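Local atomic coordinates of polyketide synthase (Lyngbya majuscula 19L, PDB entry 3QIT), a protein that probably releases the finished chain in curacin A biosynthesis as a decarboxylating thioesterase, with sulfate elimination that leaves a terminal alkene. Residues Phe81-Gln95 / Leu108-Ile120. Sequence-based numbering, arbitrary orientation. Where two conformers were deposited one is given.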
# COMPACT_ATOMS: atom_id res chain seq x y z
N PHE B 81 -3.81 7.27 1.72
CA PHE B 81 -4.25 8.63 2.09
C PHE B 81 -4.88 9.39 0.93
O PHE B 81 -5.84 10.16 1.12
CB PHE B 81 -3.10 9.46 2.69
CG PHE B 81 -2.56 8.91 4.00
CD1 PHE B 81 -3.43 8.51 5.02
CD2 PHE B 81 -1.19 8.86 4.24
CE1 PHE B 81 -2.96 8.03 6.23
CE2 PHE B 81 -0.69 8.36 5.46
CZ PHE B 81 -1.58 7.95 6.46
N LEU B 82 -4.34 9.21 -0.27
CA LEU B 82 -4.92 9.88 -1.44
C LEU B 82 -6.33 9.38 -1.72
O LEU B 82 -7.22 10.17 -2.01
CB LEU B 82 -4.03 9.69 -2.66
CG LEU B 82 -2.80 10.57 -2.65
CD1 LEU B 82 -1.92 10.23 -3.85
CD2 LEU B 82 -3.19 12.05 -2.65
N ALA B 83 -6.53 8.07 -1.62
CA ALA B 83 -7.86 7.51 -1.83
C ALA B 83 -8.84 8.03 -0.78
O ALA B 83 -10.03 8.22 -1.06
CB ALA B 83 -7.80 5.94 -1.81
N GLN B 84 -8.37 8.16 0.46
CA GLN B 84 -9.17 8.68 1.56
C GLN B 84 -9.59 10.11 1.25
O GLN B 84 -10.76 10.46 1.44
CB GLN B 84 -8.36 8.65 2.88
CG GLN B 84 -9.15 9.11 4.09
CD GLN B 84 -8.29 9.37 5.34
OE1 GLN B 84 -7.09 9.05 5.39
NE2 GLN B 84 -8.92 9.94 6.36
N ILE B 85 -8.64 10.95 0.83
CA ILE B 85 -8.98 12.35 0.47
C ILE B 85 -9.97 12.42 -0.73
O ILE B 85 -10.92 13.20 -0.70
CB ILE B 85 -7.74 13.21 0.24
CG1 ILE B 85 -6.95 13.34 1.53
CG2 ILE B 85 -8.11 14.62 -0.31
CD1 ILE B 85 -5.52 13.78 1.33
N ASP B 86 -9.74 11.61 -1.75
CA ASP B 86 -10.68 11.50 -2.90
C ASP B 86 -12.08 11.13 -2.41
O ASP B 86 -13.08 11.72 -2.84
CB ASP B 86 -10.18 10.44 -3.89
CG ASP B 86 -10.72 10.62 -5.32
OD1 ASP B 86 -11.02 11.76 -5.74
OD2 ASP B 86 -10.80 9.60 -6.03
N ARG B 87 -12.16 10.16 -1.49
CA ARG B 87 -13.46 9.79 -0.92
C ARG B 87 -14.14 10.97 -0.20
O ARG B 87 -15.35 11.17 -0.35
CB ARG B 87 -13.30 8.60 0.04
CG ARG B 87 -14.59 8.18 0.71
CD ARG B 87 -15.59 7.67 -0.33
NE ARG B 87 -16.87 7.31 0.26
CZ ARG B 87 -17.88 8.15 0.42
NH1 ARG B 87 -17.77 9.42 0.02
NH2 ARG B 87 -19.02 7.73 0.96
N VAL B 88 -13.37 11.75 0.56
CA VAL B 88 -13.89 12.91 1.27
C VAL B 88 -14.43 13.94 0.27
O VAL B 88 -15.53 14.48 0.46
CB VAL B 88 -12.80 13.58 2.17
CG1 VAL B 88 -13.34 14.89 2.73
CG2 VAL B 88 -12.39 12.65 3.33
N ILE B 89 -13.69 14.18 -0.80
CA ILE B 89 -14.15 15.12 -1.85
C ILE B 89 -15.47 14.66 -2.46
O ILE B 89 -16.39 15.48 -2.67
CB ILE B 89 -13.09 15.34 -2.92
CG1 ILE B 89 -11.93 16.13 -2.30
CG2 ILE B 89 -13.67 16.16 -4.11
CD1 ILE B 89 -10.64 16.05 -3.09
N GLN B 90 -15.58 13.36 -2.72
CA GLN B 90 -16.82 12.81 -3.28
C GLN B 90 -18.01 13.05 -2.36
O GLN B 90 -19.15 13.12 -2.81
CB GLN B 90 -16.70 11.31 -3.61
CG GLN B 90 -15.53 10.88 -4.53
CD GLN B 90 -15.28 11.79 -5.73
OE1 GLN B 90 -16.16 12.00 -6.57
NE2 GLN B 90 -14.05 12.31 -5.83
N GLU B 91 -17.74 13.21 -1.07
CA GLU B 91 -18.78 13.43 -0.07
C GLU B 91 -19.20 14.90 0.02
O GLU B 91 -20.30 15.20 0.50
CB GLU B 91 -18.32 12.90 1.30
CG GLU B 91 -19.42 12.73 2.35
CD GLU B 91 -20.38 11.57 2.07
OE1 GLU B 91 -20.20 10.82 1.09
OE2 GLU B 91 -21.34 11.43 2.86
N LEU B 92 -18.34 15.80 -0.44
CA LEU B 92 -18.60 17.24 -0.36
C LEU B 92 -19.44 17.70 -1.54
O LEU B 92 -19.58 16.95 -2.52
CB LEU B 92 -17.27 18.03 -0.27
CG LEU B 92 -16.44 17.69 0.98
CD1 LEU B 92 -15.07 18.39 0.94
CD2 LEU B 92 -17.20 18.05 2.28
N PRO B 93 -20.03 18.90 -1.45
CA PRO B 93 -20.83 19.43 -2.56
C PRO B 93 -20.05 19.48 -3.86
O PRO B 93 -18.82 19.62 -3.84
CB PRO B 93 -21.18 20.84 -2.10
CG PRO B 93 -21.26 20.72 -0.61
CD PRO B 93 -20.14 19.76 -0.25
N ASP B 94 -20.76 19.37 -4.98
CA ASP B 94 -20.16 19.41 -6.31
C ASP B 94 -19.97 20.85 -6.80
O ASP B 94 -20.65 21.30 -7.74
CB ASP B 94 -21.01 18.58 -7.28
CG ASP B 94 -20.34 18.38 -8.64
OD1 ASP B 94 -19.11 18.60 -8.76
OD2 ASP B 94 -21.06 18.00 -9.59
N GLN B 95 -19.06 21.57 -6.14
CA GLN B 95 -18.68 22.95 -6.45
C GLN B 95 -17.17 23.04 -6.21
O GLN B 95 -16.69 22.53 -5.19
CB GLN B 95 -19.36 23.95 -5.51
CG GLN B 95 -20.88 24.05 -5.61
CD GLN B 95 -21.34 24.53 -6.98
OE1 GLN B 95 -20.71 25.40 -7.60
NE2 GLN B 95 -22.45 23.97 -7.45
N LEU B 108 0.01 15.76 -0.33
CA LEU B 108 -1.24 15.07 -0.68
C LEU B 108 -2.20 15.95 -1.47
O LEU B 108 -2.85 15.49 -2.41
CB LEU B 108 -1.94 14.47 0.55
CG LEU B 108 -1.14 13.32 1.19
CD1 LEU B 108 -1.64 13.09 2.65
CD2 LEU B 108 -1.26 12.04 0.38
N ALA B 109 -2.26 17.21 -1.07
CA ALA B 109 -3.09 18.19 -1.76
C ALA B 109 -2.64 18.35 -3.20
O ALA B 109 -3.48 18.43 -4.10
CB ALA B 109 -3.06 19.52 -1.04
N THR B 110 -1.33 18.39 -3.45
CA THR B 110 -0.86 18.51 -4.85
C THR B 110 -1.27 17.31 -5.69
O THR B 110 -1.62 17.43 -6.87
CB THR B 110 0.69 18.74 -5.01
OG1 THR B 110 1.42 17.59 -4.55
CG2 THR B 110 1.15 19.97 -4.27
N ALA B 111 -1.21 16.13 -5.09
CA ALA B 111 -1.56 14.94 -5.83
C ALA B 111 -3.04 14.92 -6.16
O ALA B 111 -3.43 14.67 -7.31
CB ALA B 111 -1.13 13.69 -5.07
N ILE B 112 -3.87 15.27 -5.19
CA ILE B 112 -5.32 15.25 -5.47
C ILE B 112 -5.73 16.34 -6.48
O ILE B 112 -6.57 16.09 -7.33
CB ILE B 112 -6.19 15.20 -4.19
CG1 ILE B 112 -7.59 14.63 -4.51
CG2 ILE B 112 -6.34 16.55 -3.59
CD1 ILE B 112 -7.63 13.13 -4.76
N ALA B 113 -5.08 17.50 -6.41
CA ALA B 113 -5.31 18.59 -7.37
C ALA B 113 -4.86 18.21 -8.76
O ALA B 113 -5.44 18.66 -9.74
CB ALA B 113 -4.61 19.89 -6.91
N SER B 114 -3.85 17.34 -8.86
CA SER B 114 -3.37 16.87 -10.16
C SER B 114 -4.36 15.89 -10.79
O SER B 114 -4.53 15.87 -12.01
CB SER B 114 -1.96 16.27 -10.06
OG SER B 114 -1.95 14.95 -9.53
N VAL B 115 -5.05 15.13 -9.94
CA VAL B 115 -6.02 14.12 -10.35
C VAL B 115 -7.43 14.69 -10.58
O VAL B 115 -8.12 14.28 -11.52
CB VAL B 115 -6.08 12.96 -9.32
CG1 VAL B 115 -7.23 11.98 -9.61
CG2 VAL B 115 -4.75 12.21 -9.31
N ARG B 116 -7.86 15.62 -9.72
CA ARG B 116 -9.21 16.16 -9.78
C ARG B 116 -9.19 17.70 -9.95
O ARG B 116 -9.80 18.42 -9.15
CB ARG B 116 -9.96 15.85 -8.48
CG ARG B 116 -9.94 14.37 -8.05
CD ARG B 116 -10.67 13.51 -9.06
NE ARG B 116 -10.75 12.11 -8.61
CZ ARG B 116 -10.85 11.06 -9.43
NH1 ARG B 116 -10.82 11.21 -10.76
NH2 ARG B 116 -10.93 9.84 -8.90
N PRO B 117 -8.50 18.20 -10.98
CA PRO B 117 -8.38 19.67 -11.09
C PRO B 117 -9.70 20.42 -11.17
O PRO B 117 -9.79 21.54 -10.65
CB PRO B 117 -7.59 19.85 -12.40
CG PRO B 117 -7.79 18.60 -13.16
CD PRO B 117 -7.81 17.53 -12.09
N LYS B 118 -10.74 19.84 -11.78
CA LYS B 118 -12.00 20.57 -11.94
C LYS B 118 -12.68 20.82 -10.59
O LYS B 118 -13.51 21.72 -10.46
CB LYS B 118 -12.94 19.84 -12.89
CG LYS B 118 -12.38 19.65 -14.29
CD LYS B 118 -13.36 18.86 -15.15
CE LYS B 118 -12.82 18.64 -16.56
NZ LYS B 118 -11.77 17.57 -16.59
N LYS B 119 -12.29 20.06 -9.58
CA LYS B 119 -12.87 20.18 -8.25
C LYS B 119 -12.24 21.28 -7.39
O LYS B 119 -12.74 21.58 -6.31
CB LYS B 119 -12.82 18.82 -7.54
CG LYS B 119 -13.73 17.80 -8.25
CD LYS B 119 -13.73 16.43 -7.58
CE LYS B 119 -14.47 15.39 -8.42
NZ LYS B 119 -15.92 15.71 -8.61
N ILE B 120 -11.16 21.88 -7.87
CA ILE B 120 -10.33 22.75 -7.01
C ILE B 120 -10.31 24.17 -7.54
O ILE B 120 -9.78 24.44 -8.62
CB ILE B 120 -8.86 22.25 -6.89
CG1 ILE B 120 -8.74 20.74 -6.56
CG2 ILE B 120 -8.08 23.11 -5.87
CD1 ILE B 120 -9.53 20.25 -5.34
O HOH W 1 -15.56 19.62 -5.79
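Helices 81-91 and 108-115 pack with axes 10.0 Å apart at closest approach and cross at -59°, nearest at Leu-82 and Leu-108, whose CA atoms are 6.4 Å apart. Strand 97-102 links them and is touched by Ile-112 and by Leu-92; both helices lie on the same face of the central sheet, as in alpha/beta hydrolases. Ile-112 is a knob among Leu-82, Ile-85, Asp-86 and Ile-89: its CG1 lies 3.7 Å from Ile-89 CD1, the two side chains sliding past each other in opposite directions. Near the Leu-82/Leu-108 end, Ile-85 CD1 meets Leu-108 CB at 3.7 Å. Beyond the second helix, Lys-119 lays its CD tightly on Ile-89 CG2, at 3.5 Å. Arg-116, the first residue to leave helical geometry, grips Asp-86 side-on. Arg-116 NE donates to Asp-86 OD1 and Arg-116 NH2 to Asp-86 OD2, both at 2.9 Å, the latter nearly straight (176°); each oxygen is met on its syn side, with the carboxylate and guanidinium planes 23° apart. A leucine in place of Arg-116 would probably leave the buried Asp-86 carboxylate without its paired ionic hydrogen bonds and Asp-149 of the second subunit without this partner. The side-on grip thus fixes the rotation of a buried carboxylate at a mainly apolar seam, and the same guanidinium, through an NH1 salt bridge to Asp-149 of the second subunit, ties that seam to the subunit interface.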